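Alkaline phosphatase D (Bacillus subtilis, PDB 2YEQ) hydrolyses phosphate esters as a phosphodiesterase and alkaline phosphatase, using an active site that holds iron and calcium. Local coordinates at residues 323-337 against 371-385. Sequence-based numbering, arbitrary orientation.
With FE (Fe (III) ion), chain B; CA (calcium ion), chain C; EDO (1,2-ethanediol), chain U.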
# COMPACT_ATOMS: atom_id res chain seq x y z
N ALA A 323 9.87 -2.26 21.53
CA ALA A 323 10.41 -1.26 20.61
C ALA A 323 9.96 0.12 21.01
O ALA A 323 8.97 0.26 21.70
CB ALA A 323 9.99 -1.57 19.17
N HIS A 324 10.68 1.14 20.56
CA HIS A 324 10.29 2.54 20.79
C HIS A 324 8.98 2.93 20.12
O HIS A 324 8.31 3.86 20.58
CB HIS A 324 11.37 3.52 20.31
CG HIS A 324 12.60 3.49 21.16
ND1 HIS A 324 12.63 3.98 22.44
CD2 HIS A 324 13.84 3.00 20.92
CE1 HIS A 324 13.83 3.79 22.96
NE2 HIS A 324 14.58 3.19 22.06
N TRP A 325 8.62 2.25 19.03
CA TRP A 325 7.38 2.52 18.31
C TRP A 325 6.68 1.21 17.89
O TRP A 325 7.33 0.19 17.62
CB TRP A 325 7.66 3.34 17.07
CG TRP A 325 8.27 4.69 17.36
CD1 TRP A 325 9.60 5.00 17.36
CD2 TRP A 325 7.58 5.87 17.72
NE1 TRP A 325 9.78 6.33 17.68
CE2 TRP A 325 8.55 6.88 17.91
CE3 TRP A 325 6.24 6.18 17.90
CZ2 TRP A 325 8.21 8.17 18.28
CZ3 TRP A 325 5.90 7.44 18.25
CH2 TRP A 325 6.88 8.44 18.44
N ASN A 326 5.36 1.25 17.87
CA ASN A 326 4.52 0.12 17.41
C ASN A 326 3.73 0.66 16.25
O ASN A 326 3.07 1.68 16.37
CB ASN A 326 3.60 -0.33 18.53
CG ASN A 326 4.32 -1.06 19.60
OD1 ASN A 326 4.91 -2.10 19.36
ND2 ASN A 326 4.29 -0.52 20.83
N VAL A 327 3.86 0.01 15.10
CA VAL A 327 3.32 0.57 13.85
C VAL A 327 2.30 -0.41 13.27
O VAL A 327 2.55 -1.61 13.28
CB VAL A 327 4.44 0.84 12.84
CG1 VAL A 327 3.89 1.51 11.54
CG2 VAL A 327 5.54 1.74 13.49
N LEU A 328 1.15 0.12 12.86
CA LEU A 328 0.16 -0.61 12.08
C LEU A 328 0.21 -0.13 10.63
O LEU A 328 -0.23 0.95 10.32
CB LEU A 328 -1.26 -0.40 12.65
CG LEU A 328 -1.57 -0.76 14.10
CD1 LEU A 328 -3.12 -0.81 14.31
CD2 LEU A 328 -0.88 -2.02 14.48
N ALA A 329 0.81 -0.92 9.77
CA ALA A 329 0.88 -0.59 8.35
C ALA A 329 -0.33 -1.26 7.72
O ALA A 329 -0.35 -2.48 7.60
CB ALA A 329 2.14 -1.14 7.76
N GLN A 330 -1.32 -0.48 7.33
CA GLN A 330 -2.60 -1.04 6.91
C GLN A 330 -3.30 -0.16 5.90
O GLN A 330 -2.69 0.78 5.38
CB GLN A 330 -3.46 -1.36 8.15
CG GLN A 330 -3.80 -0.15 9.02
CD GLN A 330 -5.06 0.52 8.59
OE1 GLN A 330 -6.10 -0.13 8.40
NE2 GLN A 330 -4.97 1.82 8.35
N GLN A 331 -4.56 -0.48 5.58
CA GLN A 331 -5.19 -0.01 4.36
C GLN A 331 -6.07 1.19 4.45
O GLN A 331 -6.08 2.03 3.53
CB GLN A 331 -6.04 -1.16 3.76
CG GLN A 331 -5.26 -2.37 3.29
CD GLN A 331 -4.68 -3.24 4.39
OE1 GLN A 331 -5.18 -3.28 5.53
NE2 GLN A 331 -3.63 -4.00 4.04
N ILE A 332 -6.88 1.25 5.51
CA ILE A 332 -8.06 2.09 5.51
C ILE A 332 -8.12 3.06 6.71
O ILE A 332 -7.46 2.89 7.73
CB ILE A 332 -9.35 1.21 5.47
CG1 ILE A 332 -9.27 0.09 6.49
CG2 ILE A 332 -9.60 0.63 4.03
CD1 ILE A 332 -10.63 -0.55 6.84
N PHE A 333 -8.93 4.09 6.56
CA PHE A 333 -9.02 5.18 7.53
C PHE A 333 -9.38 4.68 8.94
O PHE A 333 -10.44 4.09 9.15
CB PHE A 333 -10.01 6.21 7.03
CG PHE A 333 -9.75 7.62 7.51
CD1 PHE A 333 -10.04 7.99 8.81
CD2 PHE A 333 -9.30 8.59 6.63
CE1 PHE A 333 -9.83 9.33 9.25
CE2 PHE A 333 -9.11 9.91 7.05
CZ PHE A 333 -9.37 10.26 8.36
N PHE A 334 -8.47 4.91 9.89
CA PHE A 334 -8.58 4.36 11.24
C PHE A 334 -9.28 5.32 12.23
O PHE A 334 -10.06 4.87 13.09
CB PHE A 334 -7.20 4.02 11.76
CG PHE A 334 -7.20 3.35 13.10
CD1 PHE A 334 -7.38 1.98 13.20
CD2 PHE A 334 -6.97 4.08 14.27
CE1 PHE A 334 -7.37 1.35 14.45
CE2 PHE A 334 -6.97 3.45 15.51
CZ PHE A 334 -7.16 2.10 15.61
N ALA A 335 -8.96 6.61 12.15
CA ALA A 335 -9.52 7.58 13.08
C ALA A 335 -11.01 7.79 12.83
O ALA A 335 -11.52 7.42 11.76
CB ALA A 335 -8.77 8.91 13.02
N LYS A 336 -11.69 8.39 13.81
CA LYS A 336 -13.05 8.88 13.62
C LYS A 336 -13.09 9.86 12.47
O LYS A 336 -12.24 10.76 12.37
CB LYS A 336 -13.57 9.54 14.92
CG LYS A 336 -14.93 10.21 14.83
CD LYS A 336 -15.30 10.93 16.17
CE LYS A 336 -16.41 11.98 16.00
NZ LYS A 336 -16.02 13.23 15.30
N TRP A 337 -14.10 9.74 11.62
CA TRP A 337 -14.15 10.50 10.38
C TRP A 337 -15.58 10.78 10.00
O TRP A 337 -16.13 10.23 9.02
CB TRP A 337 -13.40 9.68 9.31
CG TRP A 337 -12.97 10.39 8.06
CD1 TRP A 337 -12.63 11.69 7.92
CD2 TRP A 337 -12.76 9.78 6.77
NE1 TRP A 337 -12.25 11.94 6.62
CE2 TRP A 337 -12.32 10.78 5.90
CE3 TRP A 337 -12.93 8.48 6.28
CZ2 TRP A 337 -12.04 10.54 4.57
CZ3 TRP A 337 -12.66 8.24 4.95
CH2 TRP A 337 -12.21 9.25 4.11
N LEU A 371 0.05 1.98 26.17
CA LEU A 371 0.94 2.41 25.09
C LEU A 371 0.66 3.84 24.68
O LEU A 371 -0.49 4.30 24.64
CB LEU A 371 0.80 1.48 23.87
CG LEU A 371 1.05 -0.01 24.07
CD1 LEU A 371 0.86 -0.76 22.74
CD2 LEU A 371 2.43 -0.27 24.65
N ASN A 372 1.71 4.59 24.36
CA ASN A 372 1.49 5.88 23.70
C ASN A 372 2.39 6.09 22.48
O ASN A 372 2.57 7.21 21.98
CB ASN A 372 1.64 7.01 24.69
CG ASN A 372 3.08 7.30 25.04
OD1 ASN A 372 3.97 6.45 24.87
ND2 ASN A 372 3.33 8.51 25.51
N ASN A 373 2.86 4.97 21.96
CA ASN A 373 3.81 4.94 20.84
C ASN A 373 3.28 4.22 19.55
O ASN A 373 4.05 3.57 18.82
CB ASN A 373 5.08 4.28 21.33
CG ASN A 373 4.90 2.82 21.61
OD1 ASN A 373 3.77 2.30 21.66
ND2 ASN A 373 6.00 2.15 21.81
N VAL A 374 1.99 4.36 19.29
CA VAL A 374 1.32 3.63 18.22
C VAL A 374 1.13 4.56 17.05
O VAL A 374 0.51 5.61 17.16
CB VAL A 374 -0.08 3.10 18.66
CG1 VAL A 374 -0.81 2.40 17.44
CG2 VAL A 374 0.06 2.14 19.84
N VAL A 375 1.66 4.16 15.90
CA VAL A 375 1.46 4.93 14.71
C VAL A 375 0.74 4.06 13.68
O VAL A 375 1.11 2.92 13.48
CB VAL A 375 2.81 5.42 14.14
CG1 VAL A 375 2.62 6.04 12.76
CG2 VAL A 375 3.50 6.42 15.16
N VAL A 376 -0.24 4.65 13.01
CA VAL A 376 -1.02 3.96 11.99
C VAL A 376 -0.76 4.63 10.67
O VAL A 376 -0.90 5.83 10.57
CB VAL A 376 -2.54 4.01 12.32
CG1 VAL A 376 -3.36 3.24 11.25
CG2 VAL A 376 -2.79 3.40 13.71
N LEU A 377 -0.37 3.82 9.68
CA LEU A 377 -0.22 4.24 8.30
C LEU A 377 -1.38 3.70 7.46
O LEU A 377 -1.74 2.52 7.60
CB LEU A 377 1.10 3.68 7.73
CG LEU A 377 2.35 3.70 8.61
CD1 LEU A 377 3.52 3.06 7.85
CD2 LEU A 377 2.67 5.11 9.07
N THR A 378 -1.88 4.52 6.57
CA THR A 378 -3.13 4.30 5.86
C THR A 378 -3.08 4.80 4.42
O THR A 378 -2.38 5.75 4.13
CB THR A 378 -4.24 5.09 6.56
OG1 THR A 378 -4.29 4.71 7.92
CG2 THR A 378 -5.57 4.90 5.89
N GLY A 379 -3.83 4.16 3.52
CA GLY A 379 -4.05 4.70 2.19
C GLY A 379 -5.53 4.83 1.90
O GLY A 379 -6.27 5.41 2.69
N ASP A 380 -5.95 4.33 0.74
CA ASP A 380 -7.36 4.13 0.33
C ASP A 380 -8.15 5.37 -0.05
O ASP A 380 -8.91 5.34 -1.02
CB ASP A 380 -8.14 3.27 1.35
CG ASP A 380 -9.58 2.94 0.87
OD1 ASP A 380 -9.73 2.16 -0.12
OD2 ASP A 380 -10.52 3.51 1.47
N VAL A 381 -7.95 6.47 0.67
CA VAL A 381 -8.85 7.61 0.57
C VAL A 381 -8.43 8.67 -0.42
O VAL A 381 -9.15 9.64 -0.63
CB VAL A 381 -9.19 8.22 1.98
CG1 VAL A 381 -9.68 7.10 2.94
CG2 VAL A 381 -8.00 9.01 2.57
N HIS A 382 -7.30 8.47 -1.08
CA HIS A 382 -6.88 9.31 -2.21
C HIS A 382 -6.67 10.79 -1.81
O HIS A 382 -6.90 11.70 -2.59
CB HIS A 382 -7.86 9.21 -3.39
CG HIS A 382 -8.07 7.81 -3.92
ND1 HIS A 382 -9.03 7.54 -4.87
CD2 HIS A 382 -7.45 6.64 -3.66
CE1 HIS A 382 -9.00 6.25 -5.16
NE2 HIS A 382 -8.06 5.67 -4.45
N ALA A 383 -6.24 11.00 -0.58
CA ALA A 383 -5.95 12.34 -0.06
C ALA A 383 -5.18 12.17 1.23
O ALA A 383 -5.19 11.11 1.87
CB ALA A 383 -7.23 13.18 0.14
N SER A 384 -4.43 13.20 1.58
CA SER A 384 -3.61 13.15 2.77
C SER A 384 -4.39 13.66 3.96
O SER A 384 -5.04 14.70 3.87
CB SER A 384 -2.36 14.03 2.58
OG SER A 384 -1.44 13.43 1.70
N TRP A 385 -4.27 12.95 5.07
CA TRP A 385 -4.81 13.38 6.35
C TRP A 385 -3.80 13.04 7.46
O TRP A 385 -2.94 12.19 7.29
CB TRP A 385 -6.14 12.66 6.68
CG TRP A 385 -7.24 12.75 5.66
CD1 TRP A 385 -7.35 12.00 4.52
CD2 TRP A 385 -8.42 13.56 5.72
NE1 TRP A 385 -8.50 12.32 3.85
CE2 TRP A 385 -9.19 13.25 4.57
CE3 TRP A 385 -8.90 14.52 6.62
CZ2 TRP A 385 -10.40 13.88 4.28
CZ3 TRP A 385 -10.10 15.15 6.33
CH2 TRP A 385 -10.85 14.82 5.17
FE FE B . -7.51 3.56 -4.47
CA CA C . -8.78 0.89 -1.87
C1 EDO U . -12.48 10.18 -7.78
O1 EDO U . -12.22 10.11 -9.20
C2 EDO U . -11.70 9.09 -7.02
O2 EDO U . -10.92 9.61 -5.93
O HOH W 1 6.61 -0.76 22.71
O HOH W 2 -10.54 4.22 4.12
O HOH W 3 -6.34 1.45 -1.26
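F333 and W337 both turn ring edges onto one face of W385. F333 CE2 lies 3.7 Å from W385 CG, with the planes at 81°. W337 NE1 sits 3.5 Å from W385 CH2. V381 CG1 packs against W337 CH2 at 3.5 Å. W337 CG is anti to its backbone N (chi1 -163°), which lays the indole over the face of F333. Further along, V327 CG1 meets L377 CG on one sheet face, and F334 CB meets V376 CG1 on the other. Strands 325-329 and 374-378 are parallel neighbours in the mixed sheet of the calcineurin-like phosphatase domain. Their ladder includes L328 N to V375 O and L377 N to L328 O. The loop after 374-378 carries D380, a calcium ligand, and H382, whose NE2 binds iron(III) at 2.2 Å. Water bridges D380 OD2 to F333 N. Q330 bends back so that NE2 donates to I332 O (2.8 Å), which lies in the plane of the Q330 amide, while OE1 accepts from I332 N. A leucine in place of Q330 would probably leave I332 O without that donor and free the 330-332 turn to shift. At the far end, N326 ND2 donates to N373 OD1 at 3.0 Å, the amide planes 82° apart; N326 OD1 is hydrogen-bonded to S321.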